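PDB 3KG4: CRISPR pre-crRNA endoribonuclease Cas5d from Mannheimia succiniciproducens, which acts in CRISPR antiviral defence as an RNA-binding, metal-independent endoribonuclease that processes CRISPR transcripts into crRNA. Local coordinates for residues Ala4-Leu9 against Val117-Ala122; Asp56-Leu61 against Ile215-Phe220. All coordinates share one frame; numbering follows the deposited sequence.

How the contacts relate
Both contacts belong to one antiparallel sheet, with their centres about 11 Å apart. Contact 1 pairs strand 7-13 with strand 114-124, and contact 2 pairs strand 51-60 with strand 214-216. Strands 114-124 and 51-60 are neighbours, so the four segments lie in succession across the sheet. The first three strands belong to the ferredoxin-like unit expected of a RAMP protein; contact 2 continues the sheet into C-terminal strands. Tyr59 N bonds to Val117 O (2.8 Å) at the seam between the contacts, and His121 ND1 is hydrogen-bonded to Asp56 OD2 (2.7 Å). Lys57 and Tyr59 share the Glu119 face; Ile58 and Ile118 share the other.

Contact 1 of 2, residues Ala4-Leu9 against Val117-Ala122; sequences ANRIRL and VIEAHA
Arg8 and Glu119 face each other as a non-hydrogen-bonded pair of an antiparallel ladder, and their side chains run alongside one another. The extended Arg8 brings two nitrogens to one oxygen of Glu119: NE to OE1 at 2.9 Å and NH2 to OE1 at 3.2 Å. OE1 lies close to the guanidinium plane, yet both nitrogens reach it from the same face of the tilted carboxylate. Tyr59 OH also binds OE1, while water 1 joins OE2 (2.6 Å) to Arg8 NH2. The Arg6 chain bends at chi3 (84°), laying its guanidinium over that of Arg8, with Arg6 NH2 3.6 Å above the Arg8 plane. Two like charges lying so close should be eased by Glu119. Arg6 NH1 stays 4.4 Å from Glu119 OE2, which lies well out of the Arg6 guanidinium plane, so this pair interacts through charge alone.

On the opposite face, Ile7 sets CG1 between its N and carbonyl carbon (chi1 68°), and chi2 (76°) then brings CD1 to 3.9 Å from Ala120 CB. Alanine's single methyl suits a place where it meets both this branch and Leu42 of helix 35-45. Helix 135-146 covers Ile7, and helix 35-45 also reaches Ile118. Between the faces, paired backbone bonds join Ile7 to Ala120 and Leu9 to Ile118.

Where the N-terminal end has left the strand, Asn5 carries the pairing on with its side chain. Its amide behaves like a peptide group: OD1 accepts from Ala122 N (2.8 Å), and ND2 donates to Ala122 O (2.8 Å) within the carbonyl plane. Asparagine fits because it offers donor and acceptor side by side. The chemistry implies an apolar helix-covered side, with Ile7, Leu9, Ile118 and Ala120, and a charged network beside Arg8, where Arg8 NE, Arg8 NH2 and Tyr59 OH grip OE1 and water 1 holds OE2.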
ATOM      1  N   ALA A   4      -7.206  -2.835  18.318  1.00 44.25           N
ATOM      2  CA  ALA A   4      -7.302  -4.280  18.016  1.00 43.52           C
ATOM      3  C   ALA A   4      -7.464  -4.604  16.506  1.00 42.67           C
ATOM      4  O   ALA A   4      -6.840  -5.537  16.001  1.00 43.05           O
ATOM      5  CB  ALA A   4      -8.455  -4.908  18.799  1.00 43.87           C
ATOM      6  N   ASN A   5      -8.329  -3.852  15.829  1.00 40.98           N
ATOM      7  CA  ASN A   5      -8.505  -3.924  14.378  1.00 39.80           C
ATOM      8  C   ASN A   5      -7.638  -2.871  13.656  1.00 38.59           C
ATOM      9  O   ASN A   5      -8.138  -1.871  13.166  1.00 38.81           O
ATOM     10  CB  ASN A   5      -9.980  -3.734  14.028  1.00 39.68           C
ATOM     11  CG  ASN A   5     -10.269  -3.922  12.537  1.00 39.08           C
ATOM     12  OD1 ASN A   5      -9.433  -4.446  11.770  1.00 35.75           O
ATOM     13  ND2 ASN A   5     -11.434  -3.469  12.120  1.00 35.07           N
ATOM     14  N   ARG A   6      -6.338  -3.096  13.632  1.00 37.28           N
ATOM     15  CA  ARG A   6      -5.420  -2.218  12.946  1.00 37.19           C
ATOM     16  C   ARG A   6      -4.117  -2.948  12.713  1.00 36.08           C
ATOM     17  O   ARG A   6      -3.568  -3.559  13.633  1.00 36.22           O
ATOM     18  CB  ARG A   6      -5.136  -0.970  13.777  1.00 37.75           C
ATOM     19  CG  ARG A   6      -4.264   0.059  13.041  1.00 39.22           C
ATOM     20  CD  ARG A   6      -4.004   1.307  13.864  1.00 40.23           C
ATOM     21  NE  ARG A   6      -2.868   1.140  14.779  1.00 41.63           N
ATOM     22  CZ  ARG A   6      -2.439   2.078  15.624  1.00 42.24           C
ATOM     23  NH1 ARG A   6      -3.038   3.260  15.697  1.00 42.49           N
ATOM     24  NH2 ARG A   6      -1.409   1.836  16.408  1.00 42.42           N
ATOM     25  N   ILE A   7      -3.602  -2.874  11.490  1.00 33.81           N
ATOM     26  CA  ILE A   7      -2.264  -3.363  11.214  1.00 32.28           C
ATOM     27  C   ILE A   7      -1.389  -2.263  10.634  1.00 30.76           C
ATOM     28  O   ILE A   7      -1.893  -1.325  10.011  1.00 29.64           O
ATOM     29  CB  ILE A   7      -2.285  -4.581  10.251  1.00 32.51           C
ATOM     30  CG1 ILE A   7      -2.727  -4.200   8.856  1.00 33.03           C
ATOM     31  CG2 ILE A   7      -3.204  -5.679  10.797  1.00 33.03           C
ATOM     32  CD1 ILE A   7      -1.665  -3.463   8.002  1.00 32.22           C
ATOM     33  N   ARG A   8      -0.092  -2.409  10.860  1.00 29.84           N
ATOM     34  CA  ARG A   8       0.945  -1.629  10.220  1.00 30.00           C
ATOM     35  C   ARG A   8       1.978  -2.576   9.616  1.00 29.35           C
ATOM     36  O   ARG A   8       2.525  -3.482  10.302  1.00 28.67           O
ATOM     37  CB  ARG A   8       1.637  -0.703  11.219  1.00 30.30           C
ATOM     38  CG  ARG A   8       0.766   0.428  11.696  1.00 32.31           C
ATOM     39  CD  ARG A   8       1.421   1.152  12.833  1.00 35.72           C
ATOM     40  NE  ARG A   8       0.755   2.409  13.112  1.00 37.72           N
ATOM     41  CZ  ARG A   8       1.081   3.213  14.119  1.00 39.77           C
ATOM     42  NH1 ARG A   8       2.060   2.883  14.968  1.00 39.39           N
ATOM     43  NH2 ARG A   8       0.428   4.354  14.271  1.00 40.70           N
ATOM     44  N   LEU A   9       2.238  -2.366   8.334  1.00 27.60           N
ATOM     45  CA  LEU A   9       3.178  -3.173   7.563  1.00 27.64           C
ATOM     46  C   LEU A   9       4.217  -2.245   6.939  1.00 26.81           C
ATOM     47  O   LEU A   9       3.894  -1.304   6.198  1.00 26.79           O
ATOM     48  CB  LEU A   9       2.447  -4.010   6.483  1.00 26.73           C
ATOM     49  CG  LEU A   9       3.297  -5.053   5.729  1.00 26.26           C
ATOM     50  CD1 LEU A   9       3.617  -6.290   6.620  1.00 26.88           C
ATOM     51  CD2 LEU A   9       2.613  -5.471   4.410  1.00 26.90           C
ATOM     52  N   VAL A 117       5.132   2.719   5.149  1.00 24.69           N
ATOM     53  CA  VAL A 117       4.281   1.996   6.096  1.00 25.82           C
ATOM     54  C   VAL A 117       2.857   2.112   5.623  1.00 25.04           C
ATOM     55  O   VAL A 117       2.364   3.222   5.289  1.00 25.94           O
ATOM     56  CB  VAL A 117       4.386   2.530   7.558  1.00 26.41           C
ATOM     57  CG1 VAL A 117       3.508   1.695   8.490  1.00 26.51           C
ATOM     58  CG2 VAL A 117       5.819   2.447   7.988  1.00 28.34           C
ATOM     59  N   ILE A 118       2.190   0.962   5.599  1.00 24.88           N
ATOM     60  CA  ILE A 118       0.769   0.859   5.297  1.00 24.93           C
ATOM     61  C   ILE A 118       0.019   0.609   6.580  1.00 25.28           C
ATOM     62  O   ILE A 118       0.311  -0.373   7.306  1.00 25.16           O
ATOM     63  CB  ILE A 118       0.504  -0.332   4.380  1.00 24.34           C
ATOM     64  CG1 ILE A 118       1.346  -0.219   3.107  1.00 26.39           C
ATOM     65  CG2 ILE A 118      -0.997  -0.476   4.123  1.00 23.41           C
ATOM     66  CD1 ILE A 118       1.249   1.145   2.409  1.00 29.69           C
ATOM     67  N   GLU A 119      -0.919   1.501   6.877  1.00 25.89           N
ATOM     68  CA  GLU A 119      -1.752   1.372   8.045  1.00 26.95           C
ATOM     69  C   GLU A 119      -3.162   1.091   7.564  1.00 26.07           C
ATOM     70  O   GLU A 119      -3.675   1.839   6.747  1.00 27.45           O
ATOM     71  CB  GLU A 119      -1.704   2.658   8.862  1.00 27.32           C
ATOM     72  CG  GLU A 119      -2.378   2.556  10.182  1.00 29.48           C
ATOM     73  CD  GLU A 119      -2.060   3.806  11.060  1.00 31.61           C
ATOM     74  OE1 GLU A 119      -0.882   4.056  11.367  1.00 31.90           O
ATOM     75  OE2 GLU A 119      -3.015   4.509  11.436  1.00 36.12           O
ATOM     76  N   ALA A 120      -3.774   0.032   8.084  1.00 24.72           N
ATOM     77  CA  ALA A 120      -5.013  -0.517   7.561  1.00 25.27           C
ATOM     78  C   ALA A 120      -5.826  -1.198   8.651  1.00 25.97           C
ATOM     79  O   ALA A 120      -5.279  -1.564   9.722  1.00 26.83           O
ATOM     80  CB  ALA A 120      -4.695  -1.581   6.407  1.00 25.91           C
ATOM     81  N   HIS A 121      -7.100  -1.406   8.365  1.00 26.73           N
ATOM     82  CA  HIS A 121      -7.933  -2.254   9.197  1.00 28.81           C
ATOM     83  C   HIS A 121      -8.788  -3.170   8.310  1.00 30.55           C
ATOM     84  O   HIS A 121      -8.858  -2.995   7.068  1.00 30.70           O
ATOM     85  CB  HIS A 121      -8.804  -1.389  10.129  1.00 28.80           C
ATOM     86  CG  HIS A 121      -9.830  -0.570   9.421  1.00 28.23           C
ATOM     87  ND1 HIS A 121      -9.565   0.670   8.871  1.00 31.18           N
ATOM     88  CD2 HIS A 121     -11.131  -0.815   9.178  1.00 27.95           C
ATOM     89  CE1 HIS A 121     -10.667   1.140   8.311  1.00 30.19           C
ATOM     90  NE2 HIS A 121     -11.624   0.244   8.469  1.00 29.71           N
ATOM     91  N   ALA A 122      -9.429  -4.151   8.936  1.00 31.33           N
ATOM     92  CA  ALA A 122     -10.316  -5.087   8.231  1.00 33.06           C
ATOM     93  C   ALA A 122     -11.789  -4.713   8.430  1.00 34.89           C
ATOM     94  O   ALA A 122     -12.167  -4.223   9.488  1.00 34.60           O
ATOM     95  CB  ALA A 122     -10.045  -6.547   8.725  1.00 33.78           C
TER
HETATM   96  O   HOH W   1      -2.084   5.897  13.401  1.00 50.03           O

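Contact 2 of 2, residues Asp56-Leu61 against Ile215-Phe220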
ATOM      1  N   ASP A  56      -5.897   3.027   5.578  1.00 25.72           N
ATOM      2  CA  ASP A  56      -6.144   4.257   6.354  1.00 26.37           C
ATOM      3  C   ASP A  56      -5.048   5.298   6.155  1.00 25.22           C
ATOM      4  O   ASP A  56      -5.328   6.507   6.007  1.00 26.53           O
ATOM      5  CB  ASP A  56      -6.292   3.917   7.831  1.00 27.00           C
ATOM      6  CG  ASP A  56      -7.443   2.991   8.089  1.00 30.15           C
ATOM      7  OD1 ASP A  56      -8.564   3.325   7.671  1.00 32.69           O
ATOM      8  OD2 ASP A  56      -7.215   1.904   8.685  1.00 35.37           O
ATOM      9  N   LYS A  57      -3.810   4.880   6.228  1.00 25.59           N
ATOM     10  CA  LYS A  57      -2.702   5.819   6.076  1.00 25.76           C
ATOM     11  C   LYS A  57      -1.589   5.176   5.262  1.00 24.66           C
ATOM     12  O   LYS A  57      -1.348   3.988   5.368  1.00 25.38           O
ATOM     13  CB  LYS A  57      -2.162   6.252   7.452  1.00 26.18           C
ATOM     14  CG  LYS A  57      -3.163   7.037   8.335  1.00 28.51           C
ATOM     15  CD  LYS A  57      -2.535   7.375   9.668  1.00 32.70           C
ATOM     16  CE  LYS A  57      -3.403   8.328  10.548  1.00 34.31           C
ATOM     17  NZ  LYS A  57      -2.630   8.446  11.844  1.00 36.28           N
ATOM     18  N   ILE A  58      -0.881   5.974   4.488  1.00 23.04           N
ATOM     19  CA  ILE A  58       0.343   5.544   3.846  1.00 23.11           C
ATOM     20  C   ILE A  58       1.441   6.498   4.283  1.00 23.02           C
ATOM     21  O   ILE A  58       1.389   7.685   3.960  1.00 24.01           O
ATOM     22  CB  ILE A  58       0.213   5.596   2.269  1.00 22.46           C
ATOM     23  CG1 ILE A  58      -0.879   4.619   1.792  1.00 23.73           C
ATOM     24  CG2 ILE A  58       1.550   5.349   1.638  1.00 22.88           C
ATOM     25  CD1 ILE A  58      -1.434   4.938   0.369  1.00 26.53           C
ATOM     26  N   TYR A  59       2.427   5.978   5.000  1.00 23.60           N
ATOM     27  CA  TYR A  59       3.614   6.728   5.373  1.00 24.79           C
ATOM     28  C   TYR A  59       4.678   6.567   4.316  1.00 23.81           C
ATOM     29  O   TYR A  59       5.069   5.445   3.999  1.00 24.23           O
ATOM     30  CB  TYR A  59       4.186   6.213   6.680  1.00 24.50           C
ATOM     31  CG  TYR A  59       3.278   6.307   7.863  1.00 27.97           C
ATOM     32  CD1 TYR A  59       3.418   7.327   8.807  1.00 30.72           C
ATOM     33  CD2 TYR A  59       2.259   5.380   8.049  1.00 28.96           C
ATOM     34  CE1 TYR A  59       2.570   7.367   9.939  1.00 32.11           C
ATOM     35  CE2 TYR A  59       1.414   5.435   9.129  1.00 30.85           C
ATOM     36  CZ  TYR A  59       1.584   6.404  10.090  1.00 31.08           C
ATOM     37  OH  TYR A  59       0.715   6.382  11.169  1.00 34.47           O
ATOM     38  N   VAL A  60       5.177   7.681   3.801  1.00 23.06           N
ATOM     39  CA  VAL A  60       6.181   7.689   2.754  1.00 23.95           C
ATOM     40  C   VAL A  60       7.515   8.033   3.366  1.00 25.82           C
ATOM     41  O   VAL A  60       7.703   9.159   3.842  1.00 26.01           O
ATOM     42  CB  VAL A  60       5.887   8.737   1.666  1.00 22.79           C
ATOM     43  CG1 VAL A  60       6.967   8.697   0.614  1.00 24.33           C
ATOM     44  CG2 VAL A  60       4.554   8.477   1.056  1.00 23.96           C
ATOM     45  N   LEU A  61       8.451   7.084   3.299  1.00 26.17           N
ATOM     46  CA  LEU A  61       9.690   7.122   4.099  1.00 28.18           C
ATOM     47  C   LEU A  61      10.910   7.626   3.348  1.00 29.19           C
ATOM     48  O   LEU A  61      11.853   8.126   3.961  1.00 29.92           O
ATOM     49  CB  LEU A  61       9.993   5.717   4.648  1.00 27.82           C
ATOM     50  CG  LEU A  61       8.883   5.095   5.482  1.00 28.78           C
ATOM     51  CD1 LEU A  61       9.307   3.719   5.991  1.00 30.10           C
ATOM     52  CD2 LEU A  61       8.541   6.039   6.633  1.00 31.46           C
ATOM     53  N   ILE A 215      -0.004  10.192   4.129  1.00 25.32           N
ATOM     54  CA  ILE A 215      -1.170  10.341   3.299  1.00 25.60           C
ATOM     55  C   ILE A 215      -2.331   9.680   3.985  1.00 26.97           C
ATOM     56  O   ILE A 215      -2.331   8.445   4.210  1.00 25.42           O
ATOM     57  CB  ILE A 215      -0.993   9.696   1.920  1.00 25.59           C
ATOM     58  CG1 ILE A 215       0.243  10.232   1.252  1.00 24.78           C
ATOM     59  CG2 ILE A 215      -2.273   9.926   1.027  1.00 23.66           C
ATOM     60  CD1 ILE A 215       0.734   9.425   0.030  1.00 25.30           C
ATOM     61  N   ASP A 216      -3.336  10.492   4.338  1.00 27.37           N
ATOM     62  CA  ASP A 216      -4.556   9.935   4.866  1.00 29.55           C
ATOM     63  C   ASP A 216      -5.473   9.552   3.702  1.00 28.88           C
ATOM     64  O   ASP A 216      -5.672  10.314   2.742  1.00 28.50           O
ATOM     65  CB  ASP A 216      -5.197  10.843   5.958  1.00 31.88           C
ATOM     66  CG  ASP A 216      -4.490  10.660   7.391  1.00 36.91           C
ATOM     67  OD1 ASP A 216      -5.104  10.168   8.370  1.00 43.29           O
ATOM     68  OD2 ASP A 216      -3.285  10.974   7.537  1.00 44.23           O
ATOM     69  N   VAL A 217      -5.965   8.314   3.740  1.00 27.72           N
ATOM     70  CA  VAL A 217      -6.759   7.779   2.660  1.00 26.80           C
ATOM     71  C   VAL A 217      -8.225   7.805   3.072  1.00 28.04           C
ATOM     72  O   VAL A 217      -8.612   7.175   4.084  1.00 26.11           O
ATOM     73  CB  VAL A 217      -6.327   6.315   2.325  1.00 27.19           C
ATOM     74  CG1 VAL A 217      -7.213   5.749   1.206  1.00 24.04           C
ATOM     75  CG2 VAL A 217      -4.869   6.293   1.942  1.00 26.15           C
ATOM     76  N   PRO A 218      -9.055   8.547   2.317  1.00 28.67           N
ATOM     77  CA  PRO A 218     -10.429   8.672   2.749  1.00 30.06           C
ATOM     78  C   PRO A 218     -11.201   7.380   2.463  1.00 31.83           C
ATOM     79  O   PRO A 218     -10.751   6.579   1.604  1.00 30.43           O
ATOM     80  CB  PRO A 218     -10.950   9.828   1.898  1.00 29.88           C
ATOM     81  CG  PRO A 218     -10.212   9.697   0.610  1.00 30.18           C
ATOM     82  CD  PRO A 218      -8.808   9.280   1.048  1.00 29.16           C
ATOM     83  N   PRO A 219     -12.336   7.168   3.162  1.00 33.72           N
ATOM     84  CA  PRO A 219     -13.254   6.056   2.852  1.00 35.26           C
ATOM     85  C   PRO A 219     -13.530   5.943   1.364  1.00 36.40           C
ATOM     86  O   PRO A 219     -13.792   6.951   0.718  1.00 36.69           O
ATOM     87  CB  PRO A 219     -14.540   6.424   3.611  1.00 35.63           C
ATOM     88  CG  PRO A 219     -14.087   7.225   4.758  1.00 35.64           C
ATOM     89  CD  PRO A 219     -12.806   7.957   4.309  1.00 34.47           C
ATOM     90  N   PHE A 220     -13.448   4.728   0.828  1.00 37.49           N
ATOM     91  CA  PHE A 220     -13.637   4.471  -0.603  1.00 38.60           C
ATOM     92  C   PHE A 220     -15.029   4.825  -1.104  1.00 39.62           C
ATOM     93  O   PHE A 220     -15.174   5.371  -2.198  1.00 40.29           O
ATOM     94  CB  PHE A 220     -13.410   2.988  -0.930  1.00 38.63           C
ATOM     95  CG  PHE A 220     -13.482   2.699  -2.392  1.00 37.84           C
ATOM     96  CD1 PHE A 220     -12.395   2.964  -3.203  1.00 34.46           C
ATOM     97  CD2 PHE A 220     -14.658   2.202  -2.976  1.00 38.90           C
ATOM     98  CE1 PHE A 220     -12.447   2.739  -4.562  1.00 35.91           C
ATOM     99  CE2 PHE A 220     -14.713   1.949  -4.347  1.00 36.31           C
ATOM    100  CZ  PHE A 220     -13.617   2.232  -5.142  1.00 38.31           C
TER
HETATM  101  O   HOH W   2      -7.657   8.072   6.872  1.00 42.83           O
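Ile58 and Ile215 form a hydrogen-bonded pair in a short antiparallel ladder that attaches strand 214-216 to the edge of the ferredoxin-like sheet. The ladder begins beside a classic beta bulge, in which Asp56 and Lys57 together face Glu119 of the next strand. Reciprocal backbone bonds tie Ile58 to Ile215, each 2.9 Å from N to O. Beyond them, Val217 N meets Asp56 O almost straight (175° at the hydrogen), but from 43° above the carbonyl plane.

The tight part is the aliphatic face. The Ile58 and Val217 side chains cross obliquely, CD1 of Ile58 4.0 Å from CG2 of Val217, and on the other flank Val60 CG2 lies 4.1 Å from Ile215 CD1. Ile215 has CG1 anti to the carbonyl carbon (chi1 -54°), which places CD1 against Val60 CG2; branched residues suit strands and fill such a layer well. Phe206 and Leu210 of strand 203-211 pack on Ile215, while Ile33 touches Ile58.

The other face is looser and polar. Lys57 and Asp216 run side by side, and the touch falls on the lysine's methylene chain: CE comes to 3.3 Å from Asp216 OD1, whereas NZ stays 4.6 Å from that oxygen, too far for a salt bridge. The extended lysine carries its ammonium group past the carboxylate, with a weak, long ion pair to Glu119 OE2. Charged residues suit a side where Asp216 is exposed to solvent. Past the last bridge, water 2 links strand 51-60 to the segment that follows strand 214-216, donating to Asp56 O at 2.9 Å and to Val217 O at 3.1 Å.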